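Local coordinates for protein DNA gyrase, B subunit, truncated (PDB 3CWV) that probably takes part, as the ATP-binding B subunit of a type II topoisomerase, in the ATP-dependent breakage, passage and rejoining of double-stranded DNA, at residues 182-187 with 207-212; 226-231 with 338-343; 237-242 with 304-309; 243-248 with 298-303; 251-256 with 267-272. All coordinates share one frame; numbering follows the deposited sequence.

Contact 1: residues 182-187 with 207-212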
# COMPACT_ATOMS: atom_id res chain seq x y z
N ALA A 182 3.71 -4.83 3.77
CA ALA A 182 4.93 -4.95 4.58
C ALA A 182 6.18 -4.37 3.89
O ALA A 182 7.02 -3.73 4.54
CB ALA A 182 5.18 -6.41 4.99
N ALA A 183 6.30 -4.60 2.58
CA ALA A 183 7.41 -4.04 1.79
C ALA A 183 7.32 -2.52 1.62
O ALA A 183 8.34 -1.82 1.63
CB ALA A 183 7.45 -4.70 0.39
N LEU A 184 6.10 -2.01 1.46
CA LEU A 184 5.92 -0.59 1.12
C LEU A 184 6.02 0.28 2.37
O LEU A 184 6.27 1.48 2.28
CB LEU A 184 4.59 -0.36 0.42
CG LEU A 184 4.60 -0.95 -0.98
CD1 LEU A 184 3.20 -1.10 -1.55
CD2 LEU A 184 5.47 -0.13 -1.91
N ALA A 185 5.80 -0.33 3.53
CA ALA A 185 5.88 0.36 4.80
C ALA A 185 6.91 -0.39 5.67
O ALA A 185 6.57 -1.13 6.59
CB ALA A 185 4.49 0.43 5.45
N PRO A 186 8.20 -0.24 5.32
CA PRO A 186 9.25 -1.08 5.91
C PRO A 186 9.25 -1.02 7.42
O PRO A 186 9.21 0.08 7.98
CB PRO A 186 10.56 -0.50 5.36
CG PRO A 186 10.21 0.62 4.48
CD PRO A 186 8.71 0.72 4.33
N GLY A 187 9.27 -2.18 8.07
CA GLY A 187 9.20 -2.22 9.52
C GLY A 187 7.79 -2.49 10.05
O GLY A 187 7.64 -2.98 11.16
N GLY A 207 13.92 -4.16 5.52
CA GLY A 207 14.63 -3.68 4.35
C GLY A 207 13.73 -3.19 3.23
O GLY A 207 14.21 -2.81 2.18
N GLY A 208 12.41 -3.21 3.43
CA GLY A 208 11.52 -2.56 2.45
C GLY A 208 11.46 -3.17 1.06
O GLY A 208 11.45 -4.40 0.89
N VAL A 209 11.43 -2.32 0.04
CA VAL A 209 11.29 -2.82 -1.33
C VAL A 209 12.59 -3.50 -1.80
O VAL A 209 12.57 -4.27 -2.75
CB VAL A 209 10.81 -1.73 -2.32
CG1 VAL A 209 9.38 -1.27 -1.97
CG2 VAL A 209 11.80 -0.55 -2.38
N ALA A 210 13.70 -3.23 -1.11
CA ALA A 210 14.97 -3.92 -1.39
C ALA A 210 14.86 -5.38 -0.97
O ALA A 210 15.24 -6.30 -1.71
CB ALA A 210 16.12 -3.25 -0.66
N GLN A 211 14.31 -5.59 0.22
CA GLN A 211 14.14 -6.94 0.71
C GLN A 211 13.16 -7.68 -0.20
O GLN A 211 13.36 -8.85 -0.51
CB GLN A 211 13.71 -6.92 2.18
CG GLN A 211 13.51 -8.28 2.82
CD GLN A 211 13.52 -8.21 4.33
OE1 GLN A 211 13.51 -7.13 4.89
NE2 GLN A 211 13.54 -9.36 4.99
N TRP A 212 12.13 -6.96 -0.68
CA TRP A 212 11.11 -7.51 -1.55
C TRP A 212 11.66 -7.87 -2.92
O TRP A 212 11.25 -8.88 -3.52
CB TRP A 212 9.96 -6.49 -1.73
CG TRP A 212 8.73 -6.98 -2.47
CD1 TRP A 212 8.33 -8.28 -2.63
CD2 TRP A 212 7.71 -6.17 -3.09
NE1 TRP A 212 7.15 -8.32 -3.35
CE2 TRP A 212 6.75 -7.05 -3.64
CE3 TRP A 212 7.53 -4.78 -3.25
CZ2 TRP A 212 5.62 -6.59 -4.33
CZ3 TRP A 212 6.40 -4.33 -3.93
CH2 TRP A 212 5.46 -5.24 -4.47
O HOH W 1 10.26 0.19 0.89

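Contact 2: residues 226-231 with 338-343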
# COMPACT_ATOMS: atom_id res chain seq x y z
N GLU A 226 23.27 -8.09 -3.51
CA GLU A 226 22.41 -7.16 -2.79
C GLU A 226 21.81 -6.16 -3.78
O GLU A 226 22.51 -5.67 -4.68
CB GLU A 226 23.21 -6.45 -1.69
CG GLU A 226 22.45 -6.20 -0.40
CD GLU A 226 21.98 -7.49 0.29
OE1 GLU A 226 22.78 -8.45 0.40
OE2 GLU A 226 20.82 -7.53 0.73
N PRO A 227 20.49 -5.89 -3.65
CA PRO A 227 19.90 -4.94 -4.59
C PRO A 227 20.51 -3.56 -4.42
O PRO A 227 21.01 -3.21 -3.34
CB PRO A 227 18.40 -4.94 -4.20
CG PRO A 227 18.20 -6.28 -3.54
CD PRO A 227 19.47 -6.43 -2.73
N VAL A 228 20.49 -2.78 -5.50
CA VAL A 228 20.81 -1.36 -5.40
C VAL A 228 19.60 -0.66 -4.78
O VAL A 228 18.49 -0.85 -5.24
CB VAL A 228 21.11 -0.74 -6.77
CG1 VAL A 228 21.41 0.76 -6.61
CG2 VAL A 228 22.27 -1.45 -7.45
N VAL A 229 19.82 0.16 -3.75
CA VAL A 229 18.70 0.75 -3.02
C VAL A 229 18.88 2.25 -2.79
O VAL A 229 20.01 2.72 -2.63
CB VAL A 229 18.47 0.07 -1.64
CG1 VAL A 229 18.36 -1.43 -1.81
CG2 VAL A 229 19.60 0.38 -0.67
N PHE A 230 17.77 2.98 -2.78
CA PHE A 230 17.75 4.39 -2.41
C PHE A 230 16.53 4.65 -1.54
O PHE A 230 15.51 3.97 -1.67
CB PHE A 230 17.69 5.28 -3.65
CG PHE A 230 18.84 5.09 -4.58
CD1 PHE A 230 20.10 5.58 -4.25
CD2 PHE A 230 18.67 4.43 -5.78
CE1 PHE A 230 21.17 5.41 -5.11
CE2 PHE A 230 19.74 4.25 -6.65
CZ PHE A 230 20.99 4.75 -6.31
N ASP A 231 16.66 5.58 -0.60
CA ASP A 231 15.54 5.97 0.23
C ASP A 231 15.83 7.41 0.60
O ASP A 231 16.80 7.67 1.32
CB ASP A 231 15.49 5.12 1.51
CG ASP A 231 14.34 5.51 2.45
OD1 ASP A 231 13.48 6.37 2.11
OD2 ASP A 231 14.30 4.92 3.55
N PRO A 338 24.13 11.31 -9.59
CA PRO A 338 25.49 11.24 -9.04
C PRO A 338 25.74 10.05 -8.10
O PRO A 338 26.86 9.54 -8.02
CB PRO A 338 25.65 12.56 -8.27
CG PRO A 338 24.29 13.12 -8.11
CD PRO A 338 23.39 12.50 -9.13
N LEU A 339 24.69 9.62 -7.39
CA LEU A 339 24.77 8.42 -6.56
C LEU A 339 24.95 7.16 -7.38
O LEU A 339 25.71 6.28 -6.99
CB LEU A 339 23.53 8.28 -5.66
CG LEU A 339 23.29 9.35 -4.59
CD1 LEU A 339 22.00 9.06 -3.82
CD2 LEU A 339 24.46 9.49 -3.62
N PHE A 340 24.27 7.08 -8.52
CA PHE A 340 24.40 5.95 -9.43
C PHE A 340 25.83 5.93 -10.02
O PHE A 340 26.43 4.85 -10.11
CB PHE A 340 23.42 6.06 -10.59
CG PHE A 340 22.08 5.34 -10.40
CD1 PHE A 340 22.02 3.99 -10.11
CD2 PHE A 340 20.88 6.04 -10.61
CE1 PHE A 340 20.78 3.33 -10.00
CE2 PHE A 340 19.66 5.41 -10.49
CZ PHE A 340 19.60 4.05 -10.18
N ILE A 341 26.33 7.09 -10.46
CA ILE A 341 27.71 7.22 -10.99
C ILE A 341 28.75 6.65 -10.01
O ILE A 341 29.51 5.74 -10.36
CB ILE A 341 28.05 8.70 -11.36
CG1 ILE A 341 27.27 9.12 -12.62
CG2 ILE A 341 29.57 8.88 -11.62
CD1 ILE A 341 27.36 10.60 -12.96
N GLU A 342 28.78 7.15 -8.78
CA GLU A 342 29.72 6.67 -7.78
C GLU A 342 29.51 5.20 -7.45
O GLU A 342 30.45 4.40 -7.45
CB GLU A 342 29.62 7.51 -6.52
CG GLU A 342 30.46 7.00 -5.36
CD GLU A 342 31.97 7.31 -5.48
OE1 GLU A 342 32.67 7.23 -4.44
OE2 GLU A 342 32.46 7.63 -6.59
N LEU A 343 28.25 4.84 -7.18
CA LEU A 343 27.88 3.48 -6.83
C LEU A 343 28.32 2.47 -7.87
O LEU A 343 28.78 1.37 -7.52
CB LEU A 343 26.36 3.41 -6.68
CG LEU A 343 25.59 2.10 -6.61
CD1 LEU A 343 24.31 2.44 -5.88
CD2 LEU A 343 25.30 1.52 -7.97

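Contact 3: residues 237-242 with 304-309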
# COMPACT_ATOMS: atom_id res chain seq x y z
N LEU A 237 8.03 14.28 0.41
CA LEU A 237 7.70 13.06 -0.33
C LEU A 237 8.84 12.07 -0.17
O LEU A 237 9.98 12.40 -0.49
CB LEU A 237 7.56 13.38 -1.83
CG LEU A 237 6.41 14.28 -2.27
CD1 LEU A 237 6.29 14.25 -3.77
CD2 LEU A 237 5.10 13.84 -1.64
N ARG A 238 8.53 10.85 0.27
CA ARG A 238 9.54 9.82 0.39
C ARG A 238 9.64 8.98 -0.87
O ARG A 238 8.64 8.51 -1.40
CB ARG A 238 9.28 8.93 1.60
CG ARG A 238 10.33 7.85 1.78
CD ARG A 238 9.90 6.88 2.89
NE ARG A 238 10.99 6.02 3.34
CZ ARG A 238 10.87 5.07 4.27
NH1 ARG A 238 9.69 4.85 4.86
NH2 ARG A 238 11.91 4.33 4.61
N VAL A 239 10.85 8.78 -1.35
CA VAL A 239 11.06 7.98 -2.55
C VAL A 239 11.92 6.81 -2.13
O VAL A 239 12.97 7.01 -1.53
CB VAL A 239 11.76 8.80 -3.63
CG1 VAL A 239 12.07 7.93 -4.86
CG2 VAL A 239 10.89 10.01 -4.03
N GLN A 240 11.43 5.59 -2.39
CA GLN A 240 12.16 4.36 -2.06
C GLN A 240 12.27 3.57 -3.34
O GLN A 240 11.31 3.44 -4.10
CB GLN A 240 11.39 3.54 -1.03
CG GLN A 240 11.13 4.24 0.29
CD GLN A 240 10.11 3.50 1.14
OE1 GLN A 240 8.89 3.70 0.99
NE2 GLN A 240 10.60 2.64 2.03
N CYS A 241 13.46 3.04 -3.60
CA CYS A 241 13.72 2.40 -4.85
C CYS A 241 14.65 1.19 -4.63
O CYS A 241 15.52 1.21 -3.76
CB CYS A 241 14.37 3.44 -5.78
SG CYS A 241 14.88 2.79 -7.31
N ALA A 242 14.42 0.12 -5.40
CA ALA A 242 15.33 -1.05 -5.39
C ALA A 242 15.52 -1.55 -6.81
O ALA A 242 14.56 -1.64 -7.57
CB ALA A 242 14.79 -2.16 -4.52
N VAL A 304 9.85 1.07 -7.62
CA VAL A 304 9.92 2.50 -7.30
C VAL A 304 8.62 2.94 -6.59
O VAL A 304 7.56 2.86 -7.17
CB VAL A 304 10.10 3.35 -8.59
CG1 VAL A 304 10.11 4.84 -8.22
CG2 VAL A 304 11.38 2.94 -9.39
N ALA A 305 8.72 3.39 -5.34
CA ALA A 305 7.54 3.72 -4.54
C ALA A 305 7.70 5.14 -4.01
O ALA A 305 8.70 5.45 -3.36
CB ALA A 305 7.38 2.75 -3.35
N VAL A 306 6.72 6.00 -4.29
CA VAL A 306 6.73 7.34 -3.70
C VAL A 306 5.58 7.41 -2.71
O VAL A 306 4.58 6.74 -2.87
CB VAL A 306 6.68 8.46 -4.79
CG1 VAL A 306 5.39 8.38 -5.60
CG2 VAL A 306 6.87 9.87 -4.15
N SER A 307 5.74 8.17 -1.64
CA SER A 307 4.65 8.27 -0.70
C SER A 307 4.65 9.69 -0.13
O SER A 307 5.69 10.36 -0.20
CB SER A 307 4.83 7.22 0.41
OG SER A 307 5.91 7.55 1.29
N GLY A 308 3.52 10.15 0.39
CA GLY A 308 3.42 11.49 0.94
C GLY A 308 1.95 11.80 1.25
O GLY A 308 1.08 10.94 1.07
N PRO A 309 1.66 13.05 1.68
CA PRO A 309 0.27 13.41 1.95
C PRO A 309 -0.61 13.08 0.73
O PRO A 309 -0.19 13.34 -0.41
CB PRO A 309 0.34 14.93 2.17
CG PRO A 309 1.77 15.15 2.72
CD PRO A 309 2.60 14.17 1.91
O HOH W 2 7.78 5.77 -0.21

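Contact 4: residues 243-248 with 298-303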
# COMPACT_ATOMS: atom_id res chain seq x y z
N LEU A 243 16.76 -1.90 -7.17
CA LEU A 243 17.04 -2.47 -8.49
C LEU A 243 17.88 -3.75 -8.35
O LEU A 243 18.85 -3.79 -7.61
CB LEU A 243 17.77 -1.46 -9.40
CG LEU A 243 17.08 -0.11 -9.67
CD1 LEU A 243 17.59 0.94 -8.70
CD2 LEU A 243 17.38 0.34 -11.10
N GLN A 244 17.51 -4.77 -9.11
CA GLN A 244 18.17 -6.06 -9.00
C GLN A 244 18.23 -6.70 -10.38
O GLN A 244 17.20 -6.99 -10.98
CB GLN A 244 17.40 -6.99 -8.04
CG GLN A 244 17.98 -8.41 -7.95
CD GLN A 244 19.36 -8.41 -7.33
OE1 GLN A 244 19.51 -8.04 -6.17
NE2 GLN A 244 20.37 -8.79 -8.10
N TRP A 245 19.46 -6.89 -10.88
CA TRP A 245 19.71 -7.53 -12.15
C TRP A 245 20.01 -9.01 -11.96
O TRP A 245 20.68 -9.39 -11.01
CB TRP A 245 20.88 -6.88 -12.88
CG TRP A 245 20.54 -5.59 -13.56
CD1 TRP A 245 20.04 -5.43 -14.82
CD2 TRP A 245 20.70 -4.28 -13.02
NE1 TRP A 245 19.89 -4.10 -15.10
CE2 TRP A 245 20.28 -3.37 -14.01
CE3 TRP A 245 21.15 -3.78 -11.80
CZ2 TRP A 245 20.29 -1.99 -13.82
CZ3 TRP A 245 21.17 -2.41 -11.61
CH2 TRP A 245 20.74 -1.53 -12.61
N CYS A 246 19.48 -9.81 -12.87
CA CYS A 246 19.67 -11.25 -12.90
C CYS A 246 20.04 -11.59 -14.34
O CYS A 246 19.83 -10.77 -15.23
CB CYS A 246 18.39 -11.97 -12.50
SG CYS A 246 17.83 -11.60 -10.81
N GLU A 247 20.58 -12.77 -14.58
CA GLU A 247 20.94 -13.11 -15.95
C GLU A 247 19.86 -13.89 -16.67
O GLU A 247 19.99 -15.08 -16.94
CB GLU A 247 22.32 -13.79 -16.04
CG GLU A 247 22.54 -14.93 -15.09
CD GLU A 247 23.49 -15.96 -15.68
OE1 GLU A 247 23.40 -17.16 -15.29
OE2 GLU A 247 24.33 -15.57 -16.53
N ASP A 248 18.77 -13.18 -16.97
CA ASP A 248 17.69 -13.69 -17.81
C ASP A 248 17.08 -12.57 -18.65
O ASP A 248 17.56 -11.44 -18.64
CB ASP A 248 16.62 -14.43 -16.99
CG ASP A 248 16.16 -13.64 -15.76
OD1 ASP A 248 15.92 -14.28 -14.71
OD2 ASP A 248 16.02 -12.40 -15.85
N GLN A 298 16.99 -5.21 -19.29
CA GLN A 298 17.03 -6.66 -19.51
C GLN A 298 17.51 -7.36 -18.25
O GLN A 298 18.56 -7.01 -17.73
CB GLN A 298 17.91 -7.01 -20.71
CG GLN A 298 17.17 -6.92 -22.03
CD GLN A 298 18.09 -6.65 -23.21
OE1 GLN A 298 19.31 -6.83 -23.13
NE2 GLN A 298 17.50 -6.19 -24.32
N GLY A 299 16.72 -8.30 -17.74
CA GLY A 299 17.05 -8.97 -16.49
C GLY A 299 16.87 -8.14 -15.22
O GLY A 299 17.17 -8.62 -14.12
N LEU A 300 16.37 -6.92 -15.36
CA LEU A 300 16.12 -6.03 -14.21
C LEU A 300 14.76 -6.25 -13.55
O LEU A 300 13.72 -6.24 -14.21
CB LEU A 300 16.23 -4.55 -14.61
CG LEU A 300 16.00 -3.50 -13.51
CD1 LEU A 300 16.92 -3.74 -12.31
CD2 LEU A 300 16.16 -2.09 -14.03
N THR A 301 14.78 -6.45 -12.23
CA THR A 301 13.59 -6.31 -11.41
C THR A 301 13.80 -4.99 -10.64
O THR A 301 14.74 -4.86 -9.86
CB THR A 301 13.39 -7.50 -10.44
OG1 THR A 301 13.25 -8.72 -11.19
CG2 THR A 301 12.14 -7.31 -9.55
N ALA A 302 12.93 -4.01 -10.91
CA ALA A 302 13.03 -2.69 -10.28
C ALA A 302 11.69 -2.31 -9.63
O ALA A 302 10.61 -2.60 -10.16
CB ALA A 302 13.45 -1.64 -11.32
N ILE A 303 11.78 -1.69 -8.46
CA ILE A 303 10.60 -1.24 -7.74
C ILE A 303 10.83 0.22 -7.34
O ILE A 303 11.90 0.55 -6.79
CB ILE A 303 10.35 -2.08 -6.46
CG1 ILE A 303 10.30 -3.59 -6.79
CG2 ILE A 303 9.05 -1.63 -5.76
CD1 ILE A 303 10.38 -4.48 -5.59

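Contact 5: residues 251-256 with 267-272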
# COMPACT_ATOMS: atom_id res chain seq x y z
N SER A 251 11.94 -8.68 -17.65
CA SER A 251 12.08 -7.38 -16.99
C SER A 251 10.84 -7.16 -16.14
O SER A 251 9.74 -7.51 -16.55
CB SER A 251 12.18 -6.28 -18.04
OG SER A 251 12.74 -5.09 -17.50
N THR A 252 11.04 -6.62 -14.94
CA THR A 252 9.93 -6.31 -14.05
C THR A 252 10.09 -4.89 -13.51
O THR A 252 11.14 -4.55 -12.95
CB THR A 252 9.82 -7.35 -12.90
OG1 THR A 252 9.46 -8.63 -13.45
CG2 THR A 252 8.79 -6.94 -11.85
N LEU A 253 9.07 -4.06 -13.70
CA LEU A 253 9.09 -2.69 -13.16
C LEU A 253 7.77 -2.44 -12.44
O LEU A 253 6.72 -2.35 -13.07
CB LEU A 253 9.34 -1.67 -14.28
CG LEU A 253 9.54 -0.18 -13.93
CD1 LEU A 253 10.31 -0.00 -12.65
CD2 LEU A 253 10.24 0.56 -15.05
N LEU A 254 7.83 -2.38 -11.11
CA LEU A 254 6.65 -2.15 -10.26
C LEU A 254 6.76 -0.75 -9.65
O LEU A 254 7.78 -0.43 -9.04
CB LEU A 254 6.64 -3.14 -9.10
CG LEU A 254 6.05 -4.56 -9.19
CD1 LEU A 254 5.79 -5.08 -10.60
CD2 LEU A 254 6.86 -5.55 -8.33
N SER A 255 5.74 0.08 -9.83
CA SER A 255 5.80 1.43 -9.24
C SER A 255 4.53 1.69 -8.44
O SER A 255 3.47 1.14 -8.77
CB SER A 255 6.01 2.50 -10.30
OG SER A 255 5.04 2.42 -11.30
N PHE A 256 4.66 2.51 -7.40
CA PHE A 256 3.56 2.76 -6.46
C PHE A 256 3.56 4.23 -6.07
O PHE A 256 4.60 4.85 -6.04
CB PHE A 256 3.76 1.95 -5.17
CG PHE A 256 3.80 0.46 -5.39
CD1 PHE A 256 2.65 -0.30 -5.25
CD2 PHE A 256 4.99 -0.16 -5.78
CE1 PHE A 256 2.68 -1.68 -5.48
CE2 PHE A 256 5.04 -1.52 -6.03
CZ PHE A 256 3.89 -2.29 -5.86
N ALA A 267 6.26 10.14 -13.16
CA ALA A 267 7.39 11.00 -12.81
C ALA A 267 8.37 10.35 -11.82
O ALA A 267 9.57 10.59 -11.92
CB ALA A 267 6.88 12.32 -12.24
N HIS A 268 7.86 9.55 -10.89
CA HIS A 268 8.71 8.85 -9.92
C HIS A 268 9.64 7.87 -10.64
O HIS A 268 10.86 7.85 -10.42
CB HIS A 268 7.88 8.15 -8.81
CG HIS A 268 6.75 7.30 -9.33
ND1 HIS A 268 6.23 6.24 -8.62
CD2 HIS A 268 6.04 7.36 -10.49
CE1 HIS A 268 5.24 5.68 -9.30
NE2 HIS A 268 5.11 6.35 -10.44
N VAL A 269 9.07 7.10 -11.56
CA VAL A 269 9.83 6.12 -12.33
C VAL A 269 10.79 6.81 -13.30
O VAL A 269 11.97 6.45 -13.37
CB VAL A 269 8.86 5.18 -13.05
CG1 VAL A 269 9.57 4.33 -14.12
CG2 VAL A 269 8.12 4.29 -12.02
N LYS A 270 10.30 7.79 -14.06
CA LYS A 270 11.15 8.48 -15.02
C LYS A 270 12.35 9.17 -14.37
O LYS A 270 13.42 9.19 -14.94
CB LYS A 270 10.35 9.48 -15.86
CG LYS A 270 9.76 8.86 -17.13
CD LYS A 270 10.65 9.08 -18.35
CE LYS A 270 10.67 10.56 -18.75
NZ LYS A 270 10.98 10.79 -20.20
N GLY A 271 12.18 9.71 -13.17
CA GLY A 271 13.33 10.24 -12.44
C GLY A 271 14.43 9.19 -12.30
O GLY A 271 15.64 9.48 -12.46
N VAL A 272 14.03 7.96 -11.99
CA VAL A 272 14.97 6.88 -11.72
C VAL A 272 15.62 6.42 -13.01
O VAL A 272 16.83 6.28 -13.07
CB VAL A 272 14.33 5.68 -10.96
CG1 VAL A 272 15.36 4.50 -10.80
CG2 VAL A 272 13.82 6.12 -9.58

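Contact 1: residues 182-187 with 207-212
A183 meets W212 and G208 where two helices of the gyrase B chain come together: the C-terminal end of helix 171-184, next to the eight-stranded sheet, and the first turn of helix 208-217, which packs on the five-stranded sheet of the transducer domain. The methyl of A183 comes up obliquely to the indole, with CB 3.6 Å from W212 CE3 and nearly as close to the CB of the same tryptophan. W212 swings its ring along the end of the first helix because its chi1 of -173° sets CG opposite the backbone N. The A183 carbonyl is taken up by a water, which donates to A183 O over 2.9 Å and accepts from V209 N, also at 2.9 Å. One water thus links the end of the first helix to the first turn of the second, and a CA-H...O contact from G208 CA at 3.4 Å supplements it on A183 O. P186, just past the helix end, lays CB against G208 CA at 3.7 Å; a side chain on G208 would press on the proline ring, and its phi is positive. Further out, L184 and V209 rest on strand 300-307 through A305 and I303, while P186 touches R238 and Q240. In the second helix the extended Q211 chain brings OE1 to the N-H of G207, 3.1 Å from G207 N, almost in line with the amide C=O.

Contact 2: residues 226-231 with 338-343
F230 drives the edge of its ring into the face of F340, an edge-to-face (T-shaped) pair with centroids 4.9 Å apart and planes at 76°. F230 CE2 lies 3.5 Å from F340 CZ, above the F340 ring but displaced toward its rim. The chi1 of F230, -59°, puts CG anti to the carbonyl carbon and carries the ring off the strand to the helix. L339 slides past this ring in the opposite direction, its CB 3.8 Å from F230 CE1, while L343 brings CD1 obliquely to F230 CZ. The same L343 CD1 presses on V228 CG1 at 3.4 Å, a snug approach for two methyls. An alanine in place of F230 is likely to open a gap between strand and helix and leave the face of F340 without its aromatic partner. All the side-chain contacts between strand and helix are apolar. Strand 228-234 is outermost at one side of the five-stranded sheet, and the axes of 228-231 and 338-343 run roughly antiparallel, at 149°. F340 reaches beyond the strand to L243 on neighbouring strand 237-245, and to A275, L276 and A279 of helix 267-284, so its ring is wedged between sheet and second helix.

Contact 3: residues 237-242 with 304-309
R238 and S307 form an antiparallel hydrogen-bonded pair, exchanging R238 N to S307 O and S307 N to R238 O, each at 2.9 Å. Two residues on, Q240 and A305 repeat the exchange with straighter bonds: A305 N meets Q240 O at an N-H...O angle of 172°. Strands 237-245 and 300-307 are thus stitched together in the transducer sheet, with V239-V306 between these pairs and C241-V304 beyond, both non-hydrogen-bonded. Alternate residues turn backbone groups to the outer neighbours: V239 and C241 to F232 and F230, V304 to L254 and F256. On the face toward helix 267-284, V239 CG2 meets V306 CG2 at 4.0 Å. On the face bearing R238, Q240, A305 and S307, a water donates to Q240 OE1 at 2.6 Å and to R238 O at 3.1 Å, though more acceptors surround it than it has protons; it also bonds S307 OG at 3.0 Å. The extended R238 makes a salt bridge with D231 of the adjoining strand, and Q240 NE2 lies over one guanidinium face, 3.3 Å above the plane. One face is thus apolar, the other carries a bound water and the R238 guanidinium, and the backbone ladder holds together two chemically different surfaces.

Contact 4: residues 243-248 with 298-303
Two adjacent inner strands of the transducer sheet meet here, strand 237-245 at its end and strand 300-307 at its start, with W245 and L300 as an antiparallel non-hydrogen-bonded pair. The leucine lies over the indole: L300 CD1 is 3.9 Å from the centroid of the W245 five-membered ring and only 15° off its normal, a CH-pi contact. Its CB also lies over that face, 3.7 Å from W245 NE1. With L300 CG anti to the backbone N, the side chain is led back across the neighbouring strand, and L300 CD1 also meets L243 CB at 3.8 Å. At the edge of the indole, Q298 O lies near its plane, 3.6 Å from W245 CD1, and the indole N-H of W245 bonds to V296 O. A phenylalanine in place of W245 would probably leave V296 O without that donor and give L300 a smaller surface to lie on. Between W245-L300 and the next non-hydrogen-bonded pair, L243-A302, Q244 and T301 form the hydrogen-bonded pair, T301 N to Q244 O being the straighter at 174°, and C246 N donates a hydrogen bond to G299 O, 2.9 Å. G299 sits at positive phi, and a side chain on it would run into C246 O. D248 O lies 3.3 Å from G299 CA. Q244 bends at chi2, and its NE2 donates both to W245 O, lying above that carbonyl plane, and to H224 O, in the loop before strand 228-234. L276 of helix 267-284 touches L243 and W245, while T217 of helix 208-217 touches Q244, C246 and T301.

Contact 5: residues 251-256 with 267-272
S255 packs its CB against V269 CG2 at 3.3 Å, a close fit for two carbons, and against H268 CE1 at 3.4 Å. Strand 252-257 meets helix 267-284 here, their segments 252-256 and 267-272 running at 131° to each other on one face of the transducer sheet. The remaining apolar contact is a tip-to-tip meeting of L253 CD2 and V269 CG1 at 3.9 Å. V269 divides its methyls between two partners: chi1 of 167° sends CG1 to L253, while CG2 meets S255; that second methyl also lies over the centre of the H268 ring, 3.9 Å above it. Among polar groups, the imidazole turns an edge to the strand, with F256 O near its plane and 3.4 Å from H268 ND1. S255 OG finds its partners beyond the two segments, bonding to H265 and T262, and H268 NE2 makes a weak bond to H265 O. The histidine also touches V304 and V306 on the adjoining strand. The serine hydroxyl is thus satisfied by H265 and T262 of the connection, so the strand-helix interface itself can be built mainly from carbon contacts.

Contacts 2 to 5 all belong to the five-stranded sheet of the transducer domain, and contact 1 joins it to the part of the chain before it. Contact 1 closes first along the chain; the others are nested, 5 inside 4, 4 inside 3, and 3 inside 2. Contacts 3 and 4 share strands 237-245 and 300-307, their centres about 19 Å apart; the centre of contact 5, on strand 252-257, is about 10 Å from that of contact 3. Helices 267-284 and 328-345 cover one face in contacts 5 and 2, helix 208-217 of contact 1 the other. In this family the transducer domain is thought to relay changes in the ATPase domain to the rest of the enzyme.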